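Serine racemase (Enterococcus faecalis, PDB 4ECL) is a racemase of the alanine racemase family, pairing an N-terminal TIM-barrel domain with a C-terminal domain rich in beta strands. Local coordinates at residues A[247-259]-A[271-283]. Residues are numbered along the deposited sequence; the frame is centred on the assembly and turned at random.
Sequences LKAKVVLIRKIKQ and ATRDSLIAILPIG
Arg-255 and Ile-277 exchange two backbone hydrogen bonds at the middle of an antiparallel beta ribbon, in which strand 253-257 runs beside strand 275-280 in the mixed sheet of the alanine racemase C-terminal domain. Ile-257 and Ser-275 form a second such pair, Ile-257 N to Ser-275 O and Ser-275 N to Ile-257 O, each 2.6 Å. Where residues 251-252 interrupt the long strand 245-257, Val-252 N still reaches Ile-279 O (2.9 Å), almost straight at 173°.

Apolar contacts line both faces. On one, CG1 of Ile-257 meets CG1 of Ile-277 at 3.6 Å, and CG2 of Ile-257, anti to its own backbone N, rests on the Ala-271 methyl. The second subunit covers part of this face: His-131 of that subunit packs on Ile-257, and Arg-255, bent at chi3, leads away from strand 275-280 and gives NH2 to the carbonyl oxygens of Gly-134 and Arg-132 of the same subunit. On the other face, CD2 of Leu-276 touches both Ile-254 CG2 and Lys-256 CG, each at 3.8 Å.

At the break, Pro-281, centre of an inverse gamma turn, places its CG 3.8 Å from Val-252 CG1; farther along, the CD1 methyls of Leu-247 and Ile-282 meet tip to tip.

At the opposite end of the ribbon a side chain replaces the backbone acceptor: Gln-259 N donates to Asp-274 OD1 (3.0 Å), approaching from above the carboxylate plane.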
ATOM      1  N   LEU A 247     -10.907 -10.782  -0.732  1.00 19.79           N
ATOM      2  CA  LEU A 247     -10.865  -9.645   0.199  1.00 20.13           C
ATOM      3  C   LEU A 247     -12.231  -9.418   0.854  1.00 22.25           C
ATOM      4  O   LEU A 247     -13.241  -9.222   0.163  1.00 20.63           O
ATOM      5  CB  LEU A 247     -10.426  -8.377  -0.523  1.00 21.05           C
ATOM      6  CG  LEU A 247     -10.418  -7.066   0.282  1.00 22.19           C
ATOM      7  CD1 LEU A 247      -9.419  -7.114   1.427  1.00 22.26           C
ATOM      8  CD2 LEU A 247     -10.151  -5.882  -0.632  1.00 19.18           C
ATOM      9  N   LYS A 248     -12.255  -9.425   2.187  1.00 18.58           N
ATOM     10  CA  LYS A 248     -13.516  -9.451   2.936  1.00 24.89           C
ATOM     11  C   LYS A 248     -13.546  -8.380   4.019  1.00 24.39           C
ATOM     12  O   LYS A 248     -12.501  -7.953   4.509  1.00 19.51           O
ATOM     13  CB  LYS A 248     -13.700 -10.802   3.621  1.00 20.53           C
ATOM     14  CG  LYS A 248     -13.521 -12.011   2.737  1.00 29.05           C
ATOM     15  CD  LYS A 248     -14.794 -12.383   2.025  1.00 30.88           C
ATOM     16  CE  LYS A 248     -14.641 -13.750   1.383  1.00 34.38           C
ATOM     17  NZ  LYS A 248     -15.893 -14.242   0.762  1.00 34.66           N
ATOM     18  N   ALA A 249     -14.750  -7.966   4.406  1.00 23.09           N
ATOM     19  CA  ALA A 249     -14.911  -7.017   5.511  1.00 21.39           C
ATOM     20  C   ALA A 249     -16.302  -7.139   6.125  1.00 20.40           C
ATOM     21  O   ALA A 249     -17.281  -7.361   5.407  1.00 23.63           O
ATOM     22  CB  ALA A 249     -14.642  -5.582   5.043  1.00 22.40           C
ATOM     23  N   LYS A 250     -16.385  -7.008   7.449  1.00 21.79           N
ATOM     24  CA  LYS A 250     -17.659  -7.140   8.164  1.00 24.80           C
ATOM     25  C   LYS A 250     -18.339  -5.811   8.471  1.00 32.04           C
ATOM     26  O   LYS A 250     -17.708  -4.901   9.010  1.00 32.98           O
ATOM     27  CB  LYS A 250     -17.470  -7.958   9.448  1.00 24.19           C
ATOM     28  CG  LYS A 250     -17.355  -9.459   9.151  1.00 32.76           C
ATOM     29  CD  LYS A 250     -16.900 -10.248  10.360  1.00 39.83           C
ATOM     30  CE  LYS A 250     -16.692 -11.713  10.004  1.00 36.97           C
ATOM     31  NZ  LYS A 250     -16.281 -12.503  11.197  1.00 38.62           N
ATOM     32  N   VAL A 251     -19.625  -5.715   8.124  1.00 27.58           N
ATOM     33  CA  VAL A 251     -20.437  -4.527   8.399  1.00 27.45           C
ATOM     34  C   VAL A 251     -20.412  -4.149   9.881  1.00 27.68           C
ATOM     35  O   VAL A 251     -20.603  -4.993  10.755  1.00 22.03           O
ATOM     36  CB  VAL A 251     -21.922  -4.740   8.002  1.00 27.79           C
ATOM     37  CG1 VAL A 251     -22.726  -3.500   8.306  1.00 23.76           C
ATOM     38  CG2 VAL A 251     -22.050  -5.127   6.525  1.00 23.62           C
ATOM     39  N   VAL A 252     -20.167  -2.874  10.159  1.00 30.75           N
ATOM     40  CA  VAL A 252     -20.081  -2.414  11.540  1.00 31.54           C
ATOM     41  C   VAL A 252     -21.262  -1.539  11.917  1.00 26.83           C
ATOM     42  O   VAL A 252     -21.472  -1.249  13.093  1.00 25.47           O
ATOM     43  CB  VAL A 252     -18.789  -1.614  11.779  1.00 29.56           C
ATOM     44  CG1 VAL A 252     -17.588  -2.524  11.627  1.00 21.15           C
ATOM     45  CG2 VAL A 252     -18.719  -0.447  10.809  1.00 22.10           C
ATOM     46  N   LEU A 253     -22.027  -1.116  10.914  1.00 26.63           N
ATOM     47  CA  LEU A 253     -23.196  -0.283  11.150  1.00 28.98           C
ATOM     48  C   LEU A 253     -24.115  -0.232   9.938  1.00 30.01           C
ATOM     49  O   LEU A 253     -23.654  -0.267   8.800  1.00 26.76           O
ATOM     50  CB  LEU A 253     -22.793   1.149  11.515  1.00 27.36           C
ATOM     51  CG  LEU A 253     -24.031   1.961  11.906  1.00 24.94           C
ATOM     52  CD1 LEU A 253     -24.529   1.462  13.256  1.00 34.60           C
ATOM     53  CD2 LEU A 253     -23.807   3.458  11.901  1.00 29.35           C
ATOM     54  N   ILE A 254     -25.419  -0.141  10.197  1.00 27.16           N
ATOM     55  CA  ILE A 254     -26.399   0.093   9.148  1.00 33.16           C
ATOM     56  C   ILE A 254     -27.121   1.378   9.487  1.00 30.19           C
ATOM     57  O   ILE A 254     -27.465   1.604  10.628  1.00 29.81           O
ATOM     58  CB  ILE A 254     -27.383  -1.087   8.990  1.00 32.90           C
ATOM     59  CG1 ILE A 254     -26.656  -2.307   8.416  1.00 34.44           C
ATOM     60  CG2 ILE A 254     -28.520  -0.729   8.052  1.00 38.33           C
ATOM     61  CD1 ILE A 254     -26.604  -3.479   9.361  1.00 34.96           C
ATOM     62  N   ARG A 255     -27.306   2.233   8.494  1.00 32.78           N
ATOM     63  CA  ARG A 255     -27.892   3.531   8.716  1.00 33.45           C
ATOM     64  C   ARG A 255     -28.959   3.793   7.682  1.00 36.97           C
ATOM     65  O   ARG A 255     -28.758   3.511   6.496  1.00 36.66           O
ATOM     66  CB  ARG A 255     -26.830   4.634   8.638  1.00 39.08           C
ATOM     67  CG  ARG A 255     -27.422   6.031   8.834  1.00 43.11           C
ATOM     68  CD  ARG A 255     -26.365   7.142   8.909  1.00 42.78           C
ATOM     69  NE  ARG A 255     -25.384   6.948   9.979  1.00 43.23           N
ATOM     70  CZ  ARG A 255     -25.644   7.086  11.280  1.00 38.28           C
ATOM     71  NH1 ARG A 255     -26.869   7.398  11.693  1.00 28.84           N
ATOM     72  NH2 ARG A 255     -24.675   6.894  12.170  1.00 30.21           N
ATOM     73  N   LYS A 256     -30.097   4.321   8.137  1.00 39.29           N
ATOM     74  CA  LYS A 256     -31.129   4.804   7.231  1.00 38.57           C
ATOM     75  C   LYS A 256     -30.729   6.160   6.669  1.00 41.57           C
ATOM     76  O   LYS A 256     -30.365   7.060   7.413  1.00 41.18           O
ATOM     77  CB  LYS A 256     -32.474   4.925   7.947  1.00 42.92           C
ATOM     78  CG  LYS A 256     -33.106   3.600   8.327  1.00 45.52           C
ATOM     79  CD  LYS A 256     -34.516   3.804   8.834  1.00 50.85           C
ATOM     80  CE  LYS A 256     -35.147   2.486   9.229  1.00 52.37           C
ATOM     81  NZ  LYS A 256     -36.587   2.663   9.555  1.00 60.24           N
ATOM     82  N   ILE A 257     -30.797   6.301   5.354  1.00 40.72           N
ATOM     83  CA  ILE A 257     -30.525   7.586   4.729  1.00 46.76           C
ATOM     84  C   ILE A 257     -31.783   8.109   4.066  1.00 46.57           C
ATOM     85  O   ILE A 257     -32.298   7.497   3.128  1.00 52.41           O
ATOM     86  CB  ILE A 257     -29.387   7.492   3.675  1.00 47.71           C
ATOM     87  CG1 ILE A 257     -28.037   7.281   4.364  1.00 48.66           C
ATOM     88  CG2 ILE A 257     -29.335   8.746   2.818  1.00 46.46           C
ATOM     89  CD1 ILE A 257     -27.826   8.178   5.573  1.00 45.09           C
ATOM     90  N   LYS A 258     -32.281   9.237   4.553  1.00 38.27           N
ATOM     91  CA  LYS A 258     -33.443   9.854   3.937  1.00 46.72           C
ATOM     92  C   LYS A 258     -33.117  10.323   2.526  1.00 49.65           C
ATOM     93  O   LYS A 258     -31.992  10.745   2.244  1.00 49.14           O
ATOM     94  CB  LYS A 258     -33.951  11.023   4.779  1.00 54.45           C
ATOM     95  CG  LYS A 258     -34.453  10.613   6.150  1.00 63.31           C
ATOM     96  CD  LYS A 258     -35.224  11.742   6.823  1.00 72.57           C
ATOM     97  CE  LYS A 258     -35.748  11.316   8.187  1.00 76.60           C
ATOM     98  NZ  LYS A 258     -34.645  10.961   9.126  1.00 79.02           N
ATOM     99  N   GLN A 259     -34.106  10.226   1.646  1.00 47.73           N
ATOM    100  CA  GLN A 259     -34.004  10.754   0.296  1.00 48.98           C
ATOM    101  C   GLN A 259     -33.613  12.224   0.357  1.00 49.87           C
ATOM    102  O   GLN A 259     -34.255  13.011   1.046  1.00 47.44           O
ATOM    103  CB  GLN A 259     -35.346  10.594  -0.413  1.00 55.67           C
ATOM    104  CG  GLN A 259     -35.514  11.406  -1.680  1.00 60.99           C
ATOM    105  CD  GLN A 259     -36.893  11.217  -2.278  1.00 71.57           C
ATOM    106  OE1 GLN A 259     -37.275  10.102  -2.640  1.00 74.04           O
ATOM    107  NE2 GLN A 259     -37.660  12.301  -2.362  1.00 74.28           N
ATOM    108  N   ALA A 271     -28.935  10.535  -2.085  1.00 44.71           N
ATOM    109  CA  ALA A 271     -29.882   9.432  -2.203  1.00 40.03           C
ATOM    110  C   ALA A 271     -31.123   9.879  -2.962  1.00 45.53           C
ATOM    111  O   ALA A 271     -31.690  10.944  -2.678  1.00 46.37           O
ATOM    112  CB  ALA A 271     -30.250   8.880  -0.833  1.00 40.72           C
ATOM    113  N   THR A 272     -31.531   9.064  -3.930  1.00 44.48           N
ATOM    114  CA  THR A 272     -32.680   9.365  -4.773  1.00 49.31           C
ATOM    115  C   THR A 272     -33.920   8.747  -4.154  1.00 51.94           C
ATOM    116  O   THR A 272     -35.025   8.843  -4.695  1.00 50.91           O
ATOM    117  CB  THR A 272     -32.515   8.767  -6.171  1.00 51.84           C
ATOM    118  OG1 THR A 272     -32.997   7.419  -6.164  1.00 54.11           O
ATOM    119  CG2 THR A 272     -31.054   8.779  -6.589  1.00 49.08           C
ATOM    120  N   ARG A 273     -33.716   8.097  -3.016  1.00 55.96           N
ATOM    121  CA  ARG A 273     -34.792   7.439  -2.293  1.00 60.35           C
ATOM    122  C   ARG A 273     -34.355   7.216  -0.852  1.00 56.40           C
ATOM    123  O   ARG A 273     -33.182   7.411  -0.516  1.00 52.42           O
ATOM    124  CB  ARG A 273     -35.114   6.099  -2.949  1.00 64.10           C
ATOM    125  CG  ARG A 273     -33.945   5.120  -2.972  1.00 65.89           C
ATOM    126  CD  ARG A 273     -34.336   3.845  -3.703  1.00 67.73           C
ATOM    127  NE  ARG A 273     -33.337   2.790  -3.567  1.00 64.95           N
ATOM    128  CZ  ARG A 273     -33.470   1.572  -4.084  1.00 63.21           C
ATOM    129  NH1 ARG A 273     -34.561   1.261  -4.773  1.00 60.21           N
ATOM    130  NH2 ARG A 273     -32.515   0.667  -3.912  1.00 60.55           N
ATOM    131  N   ASP A 274     -35.291   6.817   0.002  1.00 51.77           N
ATOM    132  CA  ASP A 274     -34.934   6.457   1.370  1.00 51.17           C
ATOM    133  C   ASP A 274     -34.090   5.195   1.324  1.00 47.21           C
ATOM    134  O   ASP A 274     -34.499   4.182   0.750  1.00 45.84           O
ATOM    135  CB  ASP A 274     -36.180   6.246   2.225  1.00 56.32           C
ATOM    136  CG  ASP A 274     -36.881   7.546   2.555  1.00 61.27           C
ATOM    137  OD1 ASP A 274     -36.639   8.548   1.846  1.00 60.04           O
ATOM    138  OD2 ASP A 274     -37.675   7.563   3.518  1.00 67.14           O
ATOM    139  N   SER A 275     -32.907   5.258   1.921  1.00 42.94           N
ATOM    140  CA  SER A 275     -31.925   4.208   1.710  1.00 39.43           C
ATOM    141  C   SER A 275     -31.398   3.581   2.991  1.00 39.61           C
ATOM    142  O   SER A 275     -31.528   4.140   4.086  1.00 40.66           O
ATOM    143  CB  SER A 275     -30.748   4.746   0.887  1.00 40.28           C
ATOM    144  OG  SER A 275     -31.188   5.260  -0.358  1.00 41.28           O
ATOM    145  N   LEU A 276     -30.804   2.405   2.829  1.00 40.05           N
ATOM    146  CA  LEU A 276     -30.057   1.756   3.889  1.00 40.90           C
ATOM    147  C   LEU A 276     -28.587   1.715   3.489  1.00 37.80           C
ATOM    148  O   LEU A 276     -28.243   1.294   2.377  1.00 36.12           O
ATOM    149  CB  LEU A 276     -30.567   0.338   4.118  1.00 37.87           C
ATOM    150  CG  LEU A 276     -31.848   0.231   4.935  1.00 45.05           C
ATOM    151  CD1 LEU A 276     -32.335  -1.218   4.952  1.00 46.52           C
ATOM    152  CD2 LEU A 276     -31.597   0.741   6.340  1.00 41.05           C
ATOM    153  N   ILE A 277     -27.726   2.146   4.404  1.00 31.56           N
ATOM    154  CA  ILE A 277     -26.286   2.173   4.157  1.00 29.95           C
ATOM    155  C   ILE A 277     -25.545   1.259   5.121  1.00 29.15           C
ATOM    156  O   ILE A 277     -25.764   1.316   6.330  1.00 29.65           O
ATOM    157  CB  ILE A 277     -25.730   3.615   4.300  1.00 46.19           C
ATOM    158  CG1 ILE A 277     -26.172   4.469   3.114  1.00 44.87           C
ATOM    159  CG2 ILE A 277     -24.214   3.616   4.414  1.00 50.39           C
ATOM    160  CD1 ILE A 277     -25.944   3.799   1.784  1.00 44.52           C
ATOM    161  N   ALA A 278     -24.666   0.416   4.593  1.00 30.50           N
ATOM    162  CA  ALA A 278     -23.815  -0.379   5.460  1.00 29.30           C
ATOM    163  C   ALA A 278     -22.430   0.230   5.504  1.00 34.76           C
ATOM    164  O   ALA A 278     -21.863   0.607   4.475  1.00 37.51           O
ATOM    165  CB  ALA A 278     -23.749  -1.816   4.994  1.00 23.04           C
ATOM    166  N   ILE A 279     -21.872   0.318   6.701  1.00 34.28           N
ATOM    167  CA  ILE A 279     -20.526   0.846   6.845  1.00 30.03           C
ATOM    168  C   ILE A 279     -19.547  -0.306   6.993  1.00 29.04           C
ATOM    169  O   ILE A 279     -19.724  -1.167   7.861  1.00 29.04           O
ATOM    170  CB  ILE A 279     -20.426   1.782   8.061  1.00 29.30           C
ATOM    171  CG1 ILE A 279     -21.465   2.902   7.946  1.00 28.18           C
ATOM    172  CG2 ILE A 279     -19.033   2.355   8.174  1.00 21.31           C
ATOM    173  CD1 ILE A 279     -21.266   3.781   6.722  1.00 31.35           C
ATOM    174  N   LEU A 280     -18.531  -0.318   6.134  1.00 20.31           N
ATOM    175  CA  LEU A 280     -17.464  -1.316   6.167  1.00 25.75           C
ATOM    176  C   LEU A 280     -16.172  -0.695   6.693  1.00 27.34           C
ATOM    177  O   LEU A 280     -15.786   0.397   6.280  1.00 30.36           O
ATOM    178  CB  LEU A 280     -17.217  -1.871   4.767  1.00 23.08           C
ATOM    179  CG  LEU A 280     -18.372  -2.622   4.098  1.00 28.19           C
ATOM    180  CD1 LEU A 280     -17.980  -3.068   2.703  1.00 21.96           C
ATOM    181  CD2 LEU A 280     -18.802  -3.820   4.937  1.00 29.04           C
ATOM    182  N   PRO A 281     -15.492  -1.397   7.599  1.00 27.09           N
ATOM    183  CA  PRO A 281     -14.280  -0.903   8.251  1.00 27.01           C
ATOM    184  C   PRO A 281     -13.067  -1.230   7.403  1.00 27.20           C
ATOM    185  O   PRO A 281     -12.114  -1.846   7.878  1.00 29.49           O
ATOM    186  CB  PRO A 281     -14.253  -1.711   9.542  1.00 28.05           C
ATOM    187  CG  PRO A 281     -14.827  -3.044   9.121  1.00 26.30           C
ATOM    188  CD  PRO A 281     -15.855  -2.745   8.062  1.00 24.59           C
ATOM    189  N   ILE A 282     -13.125  -0.851   6.133  1.00 27.54           N
ATOM    190  CA  ILE A 282     -11.981  -0.968   5.248  1.00 23.38           C
ATOM    191  C   ILE A 282     -11.880   0.285   4.392  1.00 24.84           C
ATOM    192  O   ILE A 282     -12.890   0.797   3.899  1.00 21.63           O
ATOM    193  CB  ILE A 282     -12.056  -2.211   4.350  1.00 23.69           C
ATOM    194  CG1 ILE A 282     -10.765  -2.367   3.543  1.00 20.70           C
ATOM    195  CG2 ILE A 282     -13.247  -2.139   3.399  1.00 21.41           C
ATOM    196  CD1 ILE A 282     -10.798  -3.620   2.629  1.00 20.73           C
ATOM    197  N   GLY A 283     -10.661   0.793   4.240  1.00 25.68           N
ATOM    198  CA  GLY A 283     -10.445   1.997   3.462  1.00 28.11           C
ATOM    199  C   GLY A 283      -9.223   1.919   2.567  1.00 27.69           C
ATOM    200  O   GLY A 283      -8.670   0.833   2.338  1.00 22.59           O
TER